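Local coordinates for phenol hydroxylase component phN (Pseudomonas stutzeri, PDB 3U52), which probably hydroxylates phenol at a carboxylate-bridged diiron centre, as the hydroxylase component of a bacterial multicomponent monooxygenase, at residues V94-K98 with F156-H160; R168-L172 with Y342-F348; S277-M283 with L331-W336; L398-Q403 with Y447-P453. All blocks are in the same frame, centred on the assembly; numbering follows the deposited sequence.

Contact 1 of 4, residues V94-K98 with F156-H160; sequences VNALK and FNGLH
Val94 sets CG2 squarely over one face of the Phe156 ring, a CH-pi contact 3.7 Å from the ring centroid and only 2° off the normal. Its other methyl, CG1, faces the root of the same side chain, 3.7 Å from Phe156 CB. With CG1 anti to the backbone N (chi1 -178°) and CG2 beside it, the two methyls meet different parts of one phenylalanine. Val94 CG1 also meets Leu159 CD1 at 3.9 Å, so a single valine bridges both apolar residues of the loop. Lys98 deals with the backbone between them. Its extended chain crosses Leu159 at about a right angle and runs past the carbonyl of Asn157, with CE 3.1 Å from Asn157 O. The ammonium group looks elsewhere for partners: NZ bonds to Asn95 OD1 at 3.0 Å, approaching from above the amide plane, and forms a salt bridge with Asp491. The same aspartate takes the backbone N-H of Asn157, so lysine and loop are tied to one carboxylate, which probably helps to stabilise the buried charge. Gly158 has a positive phi of 86°, and a CB there would crowd against Lys98 CD. The arrangement, within the hydroxylase family region, illustrates how a helix can be fitted to an irregular connection. Helix 94-103 leans on the loop joining helix 125-155 to helix 162-166, Leu97 reaches back to Met149 and Tyr152 of helix 125-155, and helix 490-498 supplies Trp495 beside Phe156.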
# COMPACT_ATOMS: atom_id res chain seq x y z
N VAL A 94 17.42 -16.88 -0.67
CA VAL A 94 17.32 -16.14 -1.92
C VAL A 94 17.53 -17.09 -3.15
O VAL A 94 17.04 -16.81 -4.24
CB VAL A 94 18.24 -14.94 -1.94
CG1 VAL A 94 18.12 -14.12 -3.25
CG2 VAL A 94 17.97 -14.07 -0.70
N ASN A 95 18.20 -18.22 -2.93
CA ASN A 95 18.33 -19.23 -3.98
C ASN A 95 17.02 -19.78 -4.54
O ASN A 95 16.96 -20.11 -5.72
CB ASN A 95 19.29 -20.31 -3.52
CG ASN A 95 20.70 -19.72 -3.31
OD1 ASN A 95 21.38 -19.40 -4.26
ND2 ASN A 95 21.07 -19.50 -2.06
N ALA A 96 15.97 -19.80 -3.72
CA ALA A 96 14.65 -20.15 -4.17
C ALA A 96 14.17 -19.09 -5.14
O ALA A 96 13.52 -19.43 -6.12
CB ALA A 96 13.74 -20.23 -3.03
N LEU A 97 14.54 -17.83 -4.93
CA LEU A 97 14.09 -16.74 -5.83
C LEU A 97 14.86 -16.67 -7.16
O LEU A 97 14.31 -16.22 -8.20
CB LEU A 97 14.09 -15.38 -5.10
CG LEU A 97 13.31 -15.30 -3.76
CD1 LEU A 97 13.48 -13.90 -3.11
CD2 LEU A 97 11.81 -15.66 -3.88
N LYS A 98 16.13 -17.09 -7.14
CA LYS A 98 16.95 -17.20 -8.40
C LYS A 98 16.34 -18.24 -9.32
O LYS A 98 16.16 -18.00 -10.50
CB LYS A 98 18.39 -17.59 -8.06
CG LYS A 98 19.04 -16.62 -7.08
CD LYS A 98 20.37 -17.11 -6.55
CE LYS A 98 20.80 -16.30 -5.30
NZ LYS A 98 22.23 -16.58 -4.97
N PHE A 156 21.59 -9.30 -4.14
CA PHE A 156 21.97 -10.73 -4.22
C PHE A 156 22.34 -11.12 -5.67
O PHE A 156 21.94 -10.45 -6.61
CB PHE A 156 20.85 -11.64 -3.67
CG PHE A 156 20.54 -11.42 -2.20
CD1 PHE A 156 21.31 -12.02 -1.20
CD2 PHE A 156 19.52 -10.55 -1.82
CE1 PHE A 156 21.05 -11.79 0.16
CE2 PHE A 156 19.21 -10.31 -0.47
CZ PHE A 156 19.97 -10.94 0.54
N ASN A 157 23.09 -12.22 -5.84
CA ASN A 157 23.62 -12.56 -7.17
C ASN A 157 22.65 -13.54 -7.79
O ASN A 157 21.77 -14.02 -7.12
CB ASN A 157 25.06 -13.10 -7.06
CG ASN A 157 26.08 -12.00 -6.70
OD1 ASN A 157 26.01 -10.90 -7.24
ND2 ASN A 157 27.01 -12.29 -5.77
N GLY A 158 22.76 -13.79 -9.09
CA GLY A 158 22.01 -14.83 -9.73
C GLY A 158 20.60 -14.45 -10.18
O GLY A 158 19.89 -15.28 -10.76
N LEU A 159 20.19 -13.21 -9.97
CA LEU A 159 18.84 -12.78 -10.34
C LEU A 159 18.88 -11.84 -11.54
O LEU A 159 17.85 -11.36 -11.97
CB LEU A 159 18.16 -12.04 -9.15
CG LEU A 159 17.80 -12.94 -7.97
CD1 LEU A 159 18.39 -12.41 -6.70
CD2 LEU A 159 16.31 -13.03 -7.87
N HIS A 160 20.06 -11.62 -12.12
CA HIS A 160 20.29 -10.48 -13.02
C HIS A 160 20.00 -10.68 -14.49
O HIS A 160 19.94 -9.69 -15.26
CB HIS A 160 21.75 -9.93 -12.85
CG HIS A 160 22.80 -10.98 -12.99
ND1 HIS A 160 23.30 -11.38 -14.20
CD2 HIS A 160 23.40 -11.77 -12.06
CE1 HIS A 160 24.19 -12.34 -14.03
NE2 HIS A 160 24.26 -12.61 -12.74

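Contact 2 of 4, residues R168-L172 with Y342-F348; sequences RVWYL and YCQATNF. With XE (xenon), chain R.
Trp170 and Tyr342 meet edge to face, the tyrosine edge directed at the indole face with the planes 71° apart, and both hold the same xenon atom. The gas lies centrally over the indole, 3.7 Å from Trp170 CD2, while Tyr171 CB backs the opposite face. Over the phenol ring it is displaced toward the rim, 3.8 Å from Tyr342 CD2, and Pro396 completes the pocket. Outside this first shell, Trp170 NE1 donates to Ala345 O at 2.9 Å; the oxygen lies near the indole plane, but the donor stands above the carbonyl plane and the bond is bent to 135°. Thr346 CG2 adds an apolar touch, 3.6 Å from Trp170 CZ2. With an alanine here in place of the indole, Ala345 O would probably lose this donor and the xenon be held less closely on that side. Tyr171, its CG between the backbone N and the carbonyl carbon (chi1 78°), brings its ring beside Phe348 and gives Asn347 OD1 a 2.6 Å bond from OH, in the carbonyl plane on a lone pair. Phe348 turns its edge to the tyrosine face, CE2 lying 3.6 Å from Tyr171 CZ. Farther out, Thr394 O receives Tyr342 OH, and Phe339 meets the rings of Trp170, Tyr171 and Phe348. The contact thus joins the loop between helices 162-166 and 173-184 to the loop leaving helix 331-342, beside Leu99 of helix 94-103.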
# COMPACT_ATOMS: atom_id res chain seq x y z
N ARG A 168 18.92 -20.56 -22.46
CA ARG A 168 20.25 -21.12 -22.69
C ARG A 168 20.68 -22.15 -21.68
O ARG A 168 21.19 -23.20 -22.06
CB ARG A 168 21.32 -20.02 -22.77
CG ARG A 168 21.08 -19.05 -23.93
CD ARG A 168 22.00 -17.84 -23.93
NE ARG A 168 21.73 -16.97 -25.09
CZ ARG A 168 20.62 -16.24 -25.27
NH1 ARG A 168 19.63 -16.21 -24.38
NH2 ARG A 168 20.50 -15.52 -26.38
N VAL A 169 20.52 -21.83 -20.40
CA VAL A 169 21.06 -22.64 -19.32
C VAL A 169 20.49 -24.04 -19.25
O VAL A 169 19.29 -24.24 -19.34
CB VAL A 169 20.90 -21.94 -17.93
CG1 VAL A 169 21.38 -22.84 -16.82
CG2 VAL A 169 21.69 -20.63 -17.87
N TRP A 170 21.38 -25.01 -19.02
CA TRP A 170 21.03 -26.41 -19.07
C TRP A 170 19.74 -26.74 -18.33
O TRP A 170 18.79 -27.23 -18.94
CB TRP A 170 22.25 -27.32 -18.68
CG TRP A 170 22.66 -27.21 -17.23
CD1 TRP A 170 23.48 -26.24 -16.66
CD2 TRP A 170 22.28 -28.10 -16.16
NE1 TRP A 170 23.59 -26.46 -15.29
CE2 TRP A 170 22.87 -27.59 -14.95
CE3 TRP A 170 21.46 -29.25 -16.08
CZ2 TRP A 170 22.68 -28.23 -13.69
CZ3 TRP A 170 21.28 -29.89 -14.81
CH2 TRP A 170 21.90 -29.39 -13.65
N TYR A 171 19.65 -26.43 -17.03
CA TYR A 171 18.52 -26.92 -16.22
C TYR A 171 17.18 -26.15 -16.50
O TYR A 171 16.09 -26.64 -16.26
CB TYR A 171 18.92 -26.88 -14.72
CG TYR A 171 18.85 -25.48 -14.10
CD1 TYR A 171 17.65 -25.04 -13.53
CD2 TYR A 171 19.95 -24.62 -14.08
CE1 TYR A 171 17.53 -23.80 -12.99
CE2 TYR A 171 19.84 -23.35 -13.53
CZ TYR A 171 18.60 -22.95 -12.98
OH TYR A 171 18.33 -21.72 -12.42
N LEU A 172 17.30 -24.93 -17.00
CA LEU A 172 16.14 -24.13 -17.43
C LEU A 172 15.51 -24.61 -18.75
O LEU A 172 14.40 -24.19 -19.08
CB LEU A 172 16.53 -22.64 -17.55
CG LEU A 172 17.02 -22.10 -16.19
CD1 LEU A 172 17.62 -20.69 -16.31
CD2 LEU A 172 15.82 -22.08 -15.22
N TYR A 342 26.71 -30.14 -9.83
CA TYR A 342 26.73 -29.37 -11.06
C TYR A 342 26.56 -27.85 -10.85
O TYR A 342 26.45 -27.07 -11.83
CB TYR A 342 25.66 -29.92 -12.00
CG TYR A 342 26.03 -31.24 -12.69
CD1 TYR A 342 25.09 -32.23 -12.84
CD2 TYR A 342 27.30 -31.43 -13.26
CE1 TYR A 342 25.37 -33.42 -13.48
CE2 TYR A 342 27.62 -32.65 -13.92
CZ TYR A 342 26.64 -33.61 -14.04
OH TYR A 342 26.83 -34.77 -14.71
N CYS A 343 26.59 -27.38 -9.60
CA CYS A 343 26.36 -25.93 -9.40
C CYS A 343 27.50 -25.01 -9.78
O CYS A 343 27.36 -23.79 -9.63
CB CYS A 343 25.85 -25.54 -7.99
SG CYS A 343 27.09 -25.69 -6.73
N GLN A 344 28.61 -25.54 -10.27
CA GLN A 344 29.61 -24.70 -10.97
C GLN A 344 28.97 -24.11 -12.26
O GLN A 344 29.49 -23.14 -12.85
CB GLN A 344 30.94 -25.46 -11.26
CG GLN A 344 30.98 -26.43 -12.47
CD GLN A 344 30.51 -27.82 -12.09
OE1 GLN A 344 30.97 -28.82 -12.65
NE2 GLN A 344 29.64 -27.89 -11.14
N ALA A 345 27.85 -24.69 -12.68
CA ALA A 345 27.22 -24.32 -13.94
C ALA A 345 25.76 -23.89 -13.79
O ALA A 345 25.00 -24.04 -14.74
CB ALA A 345 27.31 -25.45 -14.92
N THR A 346 25.39 -23.39 -12.62
CA THR A 346 24.04 -22.86 -12.34
C THR A 346 24.17 -21.42 -11.78
O THR A 346 25.24 -21.00 -11.35
CB THR A 346 23.27 -23.73 -11.28
OG1 THR A 346 24.01 -23.68 -10.05
CG2 THR A 346 23.16 -25.21 -11.73
N ASN A 347 23.06 -20.68 -11.77
CA ASN A 347 23.03 -19.29 -11.32
C ASN A 347 22.53 -19.20 -9.89
O ASN A 347 22.08 -18.15 -9.45
CB ASN A 347 22.10 -18.47 -12.26
CG ASN A 347 20.65 -18.96 -12.22
OD1 ASN A 347 20.37 -20.15 -12.43
ND2 ASN A 347 19.71 -18.03 -11.98
N PHE A 348 22.55 -20.32 -9.17
CA PHE A 348 22.27 -20.38 -7.74
C PHE A 348 23.26 -21.29 -7.01
O PHE A 348 23.92 -22.14 -7.62
CB PHE A 348 20.80 -20.72 -7.39
CG PHE A 348 20.35 -22.10 -7.84
CD1 PHE A 348 20.61 -23.22 -7.05
CD2 PHE A 348 19.72 -22.27 -9.06
CE1 PHE A 348 20.18 -24.52 -7.48
CE2 PHE A 348 19.30 -23.53 -9.51
CZ PHE A 348 19.52 -24.67 -8.73
XE XE R . 25.55 -29.78 -16.26

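Contact 3 of 4, residues S277-M283 with L331-W336; sequences SMMMDYM and LSHQLW
Tyr282 and Trp336 stack and, with His333, form an aromatic cluster beside a knob-into-hole contact where helices 254-283 and 331-342 cross; the axes of the short segments pass 8.2 Å apart at -86°. The tyrosine can be traced outward from its root. Its CB sits over the six-membered ring of Trp336, 3.8 Å from the centroid, in a CH-pi contact. The phenol ring then lies offset-stacked on the five-membered ring, the planes 13° apart, with CD2 3.3 Å from Trp336 CD1. Farther along, the CB of Trp336 returns the favour over the centre of the phenol ring. At the tip, Tyr282 OH shares a 2.7 Å hydrogen bond with His333 ND1, in the plane of the imidazole, and a second one with Tyr377. Trp336, its CG anti to the backbone N (chi1 -180°), lays the indole across helix 254-283: Met278 CG comes to its edge, 3.6 Å from CE3, and Met283 CG lies 3.6 Å from CZ3. The indole N-H is engaged beyond the pair, by Trp351 O. A leucine in place of Trp336 would probably leave Tyr282 without its stacking partner, open a gap beside Met278 and Met283, and deprive Trp351 O of its donor. Ser332 is the knob among Ser277, Met278, Asp281 and Tyr282, and its OG donates to Asp281 OD1 at 2.5 Å, meeting the anti side of the carboxylate.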
# COMPACT_ATOMS: atom_id res chain seq x y z
N SER A 277 10.09 -29.68 -5.56
CA SER A 277 10.37 -30.59 -4.47
C SER A 277 11.69 -30.28 -3.80
O SER A 277 11.80 -30.27 -2.57
CB SER A 277 10.33 -32.07 -4.91
OG SER A 277 11.50 -32.39 -5.60
N MET A 278 12.70 -30.04 -4.62
CA MET A 278 14.04 -29.68 -4.14
C MET A 278 14.06 -28.31 -3.40
O MET A 278 14.72 -28.14 -2.37
CB MET A 278 14.98 -29.65 -5.36
CG MET A 278 16.33 -29.19 -5.05
SD MET A 278 17.30 -29.08 -6.57
CE MET A 278 16.64 -27.50 -7.21
N MET A 279 13.39 -27.33 -3.96
CA MET A 279 13.25 -25.99 -3.34
C MET A 279 12.69 -26.06 -1.93
O MET A 279 13.27 -25.49 -0.97
CB MET A 279 12.32 -25.15 -4.24
CG MET A 279 12.18 -23.67 -3.92
SD MET A 279 11.19 -23.27 -2.47
CE MET A 279 9.48 -23.51 -2.74
N MET A 280 11.53 -26.69 -1.80
CA MET A 280 10.85 -26.66 -0.50
C MET A 280 11.56 -27.54 0.56
O MET A 280 11.55 -27.18 1.74
CB MET A 280 9.36 -27.00 -0.61
CG MET A 280 9.04 -28.46 -0.87
SD MET A 280 7.29 -28.68 -1.29
CE MET A 280 6.49 -28.55 0.29
N ASP A 281 12.16 -28.66 0.16
CA ASP A 281 12.82 -29.52 1.15
C ASP A 281 14.17 -28.96 1.56
O ASP A 281 14.55 -29.10 2.75
CB ASP A 281 13.01 -30.95 0.64
CG ASP A 281 11.73 -31.78 0.74
OD1 ASP A 281 11.77 -32.96 0.40
OD2 ASP A 281 10.69 -31.27 1.19
N TYR A 282 14.90 -28.33 0.61
CA TYR A 282 16.31 -27.91 0.84
C TYR A 282 16.61 -26.41 0.84
O TYR A 282 17.48 -25.94 1.61
CB TYR A 282 17.23 -28.56 -0.21
CG TYR A 282 17.45 -30.04 0.02
CD1 TYR A 282 16.55 -31.00 -0.47
CD2 TYR A 282 18.54 -30.47 0.76
CE1 TYR A 282 16.71 -32.36 -0.22
CE2 TYR A 282 18.75 -31.84 1.01
CZ TYR A 282 17.85 -32.77 0.51
OH TYR A 282 18.09 -34.09 0.79
N MET A 283 15.96 -25.65 -0.05
CA MET A 283 16.33 -24.25 -0.19
C MET A 283 15.69 -23.31 0.84
O MET A 283 16.16 -22.18 1.01
CB MET A 283 16.09 -23.74 -1.60
CG MET A 283 16.90 -24.48 -2.70
SD MET A 283 16.55 -23.52 -4.18
CE MET A 283 17.91 -23.86 -5.24
N LEU A 331 12.48 -37.95 -4.59
CA LEU A 331 12.64 -36.86 -5.58
C LEU A 331 13.52 -35.68 -5.16
O LEU A 331 14.50 -35.33 -5.86
CB LEU A 331 11.28 -36.31 -5.93
CG LEU A 331 11.07 -35.92 -7.36
CD1 LEU A 331 11.30 -37.15 -8.31
CD2 LEU A 331 9.60 -35.48 -7.44
N SER A 332 13.21 -35.07 -4.04
CA SER A 332 13.94 -33.87 -3.62
C SER A 332 15.41 -34.15 -3.32
O SER A 332 16.29 -33.35 -3.63
CB SER A 332 13.24 -33.21 -2.43
OG SER A 332 13.42 -33.96 -1.25
N HIS A 333 15.68 -35.33 -2.77
CA HIS A 333 17.04 -35.74 -2.41
C HIS A 333 17.90 -36.06 -3.67
O HIS A 333 19.06 -35.65 -3.76
CB HIS A 333 16.97 -36.95 -1.47
CG HIS A 333 15.92 -36.81 -0.39
ND1 HIS A 333 15.98 -35.81 0.57
CD2 HIS A 333 14.78 -37.50 -0.16
CE1 HIS A 333 14.93 -35.91 1.37
NE2 HIS A 333 14.19 -36.93 0.95
N GLN A 334 17.33 -36.79 -4.63
CA GLN A 334 17.99 -37.04 -5.93
C GLN A 334 18.33 -35.72 -6.66
O GLN A 334 19.46 -35.54 -7.18
CB GLN A 334 17.09 -37.92 -6.82
CG GLN A 334 16.91 -39.34 -6.28
CD GLN A 334 15.82 -40.14 -7.00
OE1 GLN A 334 14.81 -39.59 -7.46
NE2 GLN A 334 16.02 -41.46 -7.06
N LEU A 335 17.41 -34.78 -6.68
CA LEU A 335 17.65 -33.54 -7.37
C LEU A 335 18.66 -32.65 -6.64
O LEU A 335 19.49 -32.01 -7.28
CB LEU A 335 16.32 -32.80 -7.58
CG LEU A 335 15.63 -33.32 -8.83
CD1 LEU A 335 14.18 -33.23 -8.55
CD2 LEU A 335 16.05 -32.37 -9.94
N TRP A 336 18.63 -32.62 -5.30
CA TRP A 336 19.51 -31.67 -4.60
C TRP A 336 20.93 -32.10 -4.82
O TRP A 336 21.84 -31.32 -5.11
CB TRP A 336 19.21 -31.60 -3.11
CG TRP A 336 20.08 -30.62 -2.33
CD1 TRP A 336 21.05 -30.93 -1.39
CD2 TRP A 336 20.08 -29.20 -2.44
NE1 TRP A 336 21.60 -29.77 -0.88
CE2 TRP A 336 21.00 -28.70 -1.49
CE3 TRP A 336 19.34 -28.28 -3.22
CZ2 TRP A 336 21.22 -27.34 -1.31
CZ3 TRP A 336 19.56 -26.94 -3.04
CH2 TRP A 336 20.50 -26.48 -2.09

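Contact 4 of 4, residues L398-Q403 with Y447-P453; sequences LCQVCQ and YIQAWLP. With ZN (zinc ion), chain I.
Gln403 CG is anti to the carbonyl carbon (chi1 -44°) and the chain stays extended beyond it, while Leu452, with chi1 at -69°, swings CG beside its own backbone N; the two side chains are thereby pressed together, Gln403 CG lying 3.3 Å from Leu452 CD2. Gln400 bends at chi2 instead and folds toward the type I turn from Tyr447 to Ala450. On one flank Val401 CG2 lies over one face of the Tyr447 ring, offset toward the rim, 4.1 Å from Tyr447 CG. On another, Leu398 CD1 touches Pro453 CD at 3.6 Å. The polar tips find partners farther off: Gln403 OE1 with Ser173, and Tyr447 OH with Asp181. The metal lies on the other side of the 398-403 loop, where Cys399 and Cys402 point away from 447-453. Cys399 SG binds zinc at 2.4 Å and Cys402 SG at 2.3 Å, with Cys432 and Cys436 completing a four-cysteine site. Val401 N donates to Cys399 SG at 3.5 Å, nearly straight at 164°, and Cys402 N adds a weak bond to the same sulfur. As in other CxxC zinc turns, these N-H groups probably offset some of the negative charge that the thiolate brings to the zinc.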
# COMPACT_ATOMS: atom_id res chain seq x y z
N LEU A 398 20.83 -36.47 -20.73
CA LEU A 398 19.56 -35.81 -20.52
C LEU A 398 18.45 -36.65 -21.15
O LEU A 398 18.69 -37.33 -22.18
CB LEU A 398 19.57 -34.42 -21.21
CG LEU A 398 20.60 -33.39 -20.74
CD1 LEU A 398 20.29 -32.05 -21.42
CD2 LEU A 398 20.55 -33.26 -19.21
N CYS A 399 17.25 -36.61 -20.55
CA CYS A 399 16.08 -37.25 -21.15
C CYS A 399 15.67 -36.52 -22.42
O CYS A 399 15.55 -35.31 -22.42
CB CYS A 399 14.89 -37.20 -20.18
SG CYS A 399 13.38 -38.02 -20.74
N GLN A 400 15.36 -37.29 -23.49
CA GLN A 400 14.95 -36.71 -24.76
C GLN A 400 13.62 -35.88 -24.63
O GLN A 400 13.34 -35.00 -25.46
CB GLN A 400 14.76 -37.84 -25.80
CG GLN A 400 14.51 -37.31 -27.29
CD GLN A 400 15.70 -36.53 -27.82
OE1 GLN A 400 15.57 -35.50 -28.54
NE2 GLN A 400 16.85 -37.03 -27.54
N VAL A 401 12.83 -36.15 -23.60
CA VAL A 401 11.47 -35.53 -23.51
C VAL A 401 11.50 -34.41 -22.45
O VAL A 401 11.30 -33.25 -22.78
CB VAL A 401 10.34 -36.56 -23.27
CG1 VAL A 401 9.00 -35.88 -22.93
CG2 VAL A 401 10.17 -37.53 -24.50
N CYS A 402 11.80 -34.75 -21.20
CA CYS A 402 11.63 -33.76 -20.11
C CYS A 402 12.88 -32.96 -19.95
O CYS A 402 12.84 -31.87 -19.36
CB CYS A 402 11.18 -34.45 -18.78
SG CYS A 402 12.45 -35.48 -17.98
N GLN A 403 13.97 -33.45 -20.58
CA GLN A 403 15.34 -32.89 -20.52
C GLN A 403 16.02 -32.77 -19.18
O GLN A 403 17.05 -32.15 -19.11
CB GLN A 403 15.48 -31.56 -21.29
CG GLN A 403 14.74 -31.69 -22.67
CD GLN A 403 14.85 -30.46 -23.52
OE1 GLN A 403 15.65 -29.57 -23.22
NE2 GLN A 403 14.04 -30.39 -24.57
N TYR A 447 9.48 -34.72 -30.62
CA TYR A 447 10.60 -34.80 -29.66
C TYR A 447 12.03 -34.91 -30.23
O TYR A 447 13.00 -34.49 -29.57
CB TYR A 447 10.34 -35.87 -28.57
CG TYR A 447 9.15 -35.41 -27.85
CD1 TYR A 447 9.25 -34.30 -26.98
CD2 TYR A 447 7.88 -35.99 -28.13
CE1 TYR A 447 8.08 -33.81 -26.35
CE2 TYR A 447 6.73 -35.51 -27.53
CZ TYR A 447 6.84 -34.42 -26.65
OH TYR A 447 5.68 -33.97 -26.12
N ILE A 448 12.17 -35.42 -31.47
CA ILE A 448 13.50 -35.45 -32.11
C ILE A 448 14.04 -34.06 -32.43
O ILE A 448 15.24 -33.91 -32.75
CB ILE A 448 13.55 -36.36 -33.42
CG1 ILE A 448 12.73 -35.73 -34.56
CG2 ILE A 448 13.14 -37.77 -33.04
CD1 ILE A 448 12.68 -36.53 -35.88
N GLN A 449 13.17 -33.03 -32.32
CA GLN A 449 13.61 -31.65 -32.54
C GLN A 449 14.25 -30.97 -31.35
O GLN A 449 14.93 -29.93 -31.51
CB GLN A 449 12.46 -30.78 -32.95
CG GLN A 449 11.84 -31.11 -34.27
CD GLN A 449 10.50 -30.40 -34.40
OE1 GLN A 449 10.46 -29.17 -34.42
NE2 GLN A 449 9.41 -31.16 -34.47
N ALA A 450 14.13 -31.59 -30.19
CA ALA A 450 14.59 -30.97 -28.96
C ALA A 450 16.03 -30.37 -28.98
O ALA A 450 17.00 -31.00 -29.47
CB ALA A 450 14.38 -31.96 -27.80
N TRP A 451 16.16 -29.16 -28.43
CA TRP A 451 17.42 -28.46 -28.24
C TRP A 451 17.95 -28.92 -26.88
O TRP A 451 17.71 -28.26 -25.87
CB TRP A 451 17.16 -26.91 -28.29
CG TRP A 451 18.41 -26.04 -28.36
CD1 TRP A 451 19.08 -25.68 -29.50
CD2 TRP A 451 19.14 -25.43 -27.26
NE1 TRP A 451 20.19 -24.92 -29.17
CE2 TRP A 451 20.24 -24.74 -27.82
CE3 TRP A 451 18.98 -25.43 -25.87
CZ2 TRP A 451 21.18 -24.05 -27.03
CZ3 TRP A 451 19.91 -24.71 -25.09
CH2 TRP A 451 20.99 -24.03 -25.69
N LEU A 452 18.61 -30.09 -26.84
CA LEU A 452 19.15 -30.61 -25.59
C LEU A 452 20.46 -29.92 -25.24
O LEU A 452 21.46 -30.03 -25.96
CB LEU A 452 19.34 -32.13 -25.67
CG LEU A 452 18.13 -33.06 -25.74
CD1 LEU A 452 18.60 -34.50 -25.49
CD2 LEU A 452 17.17 -32.74 -24.66
N PRO A 453 20.47 -29.17 -24.12
CA PRO A 453 21.65 -28.33 -23.90
C PRO A 453 22.99 -29.07 -23.95
O PRO A 453 23.91 -28.54 -24.51
CB PRO A 453 21.38 -27.66 -22.56
CG PRO A 453 19.88 -27.66 -22.43
CD PRO A 453 19.45 -28.98 -23.07
ZN ZN I . 12.05 -37.54 -18.83

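Along the chain contact 1 closes before contact 2 opens, contact 3 lies inside contact 2, and contact 4 comes last. Contacts 1 and 2, their centres 12 Å apart, are joined by a probable hydrogen bond from Asn347 ND2 to Gly158 O. Contact 3 is nested within the largely helical stretch of chain between the two segments of contact 2; helix 331-342 runs from one to the other, and Phe348 packs on Met283. Contact 1 also reaches contact 3, through Ala96 on Met279. Contact 4 lies about 16 Å between centres from contact 2, touching it through Pro453 and Trp451. Contact 2 therefore touches all three others, linking the hydroxylase helices to the YHS-domain region.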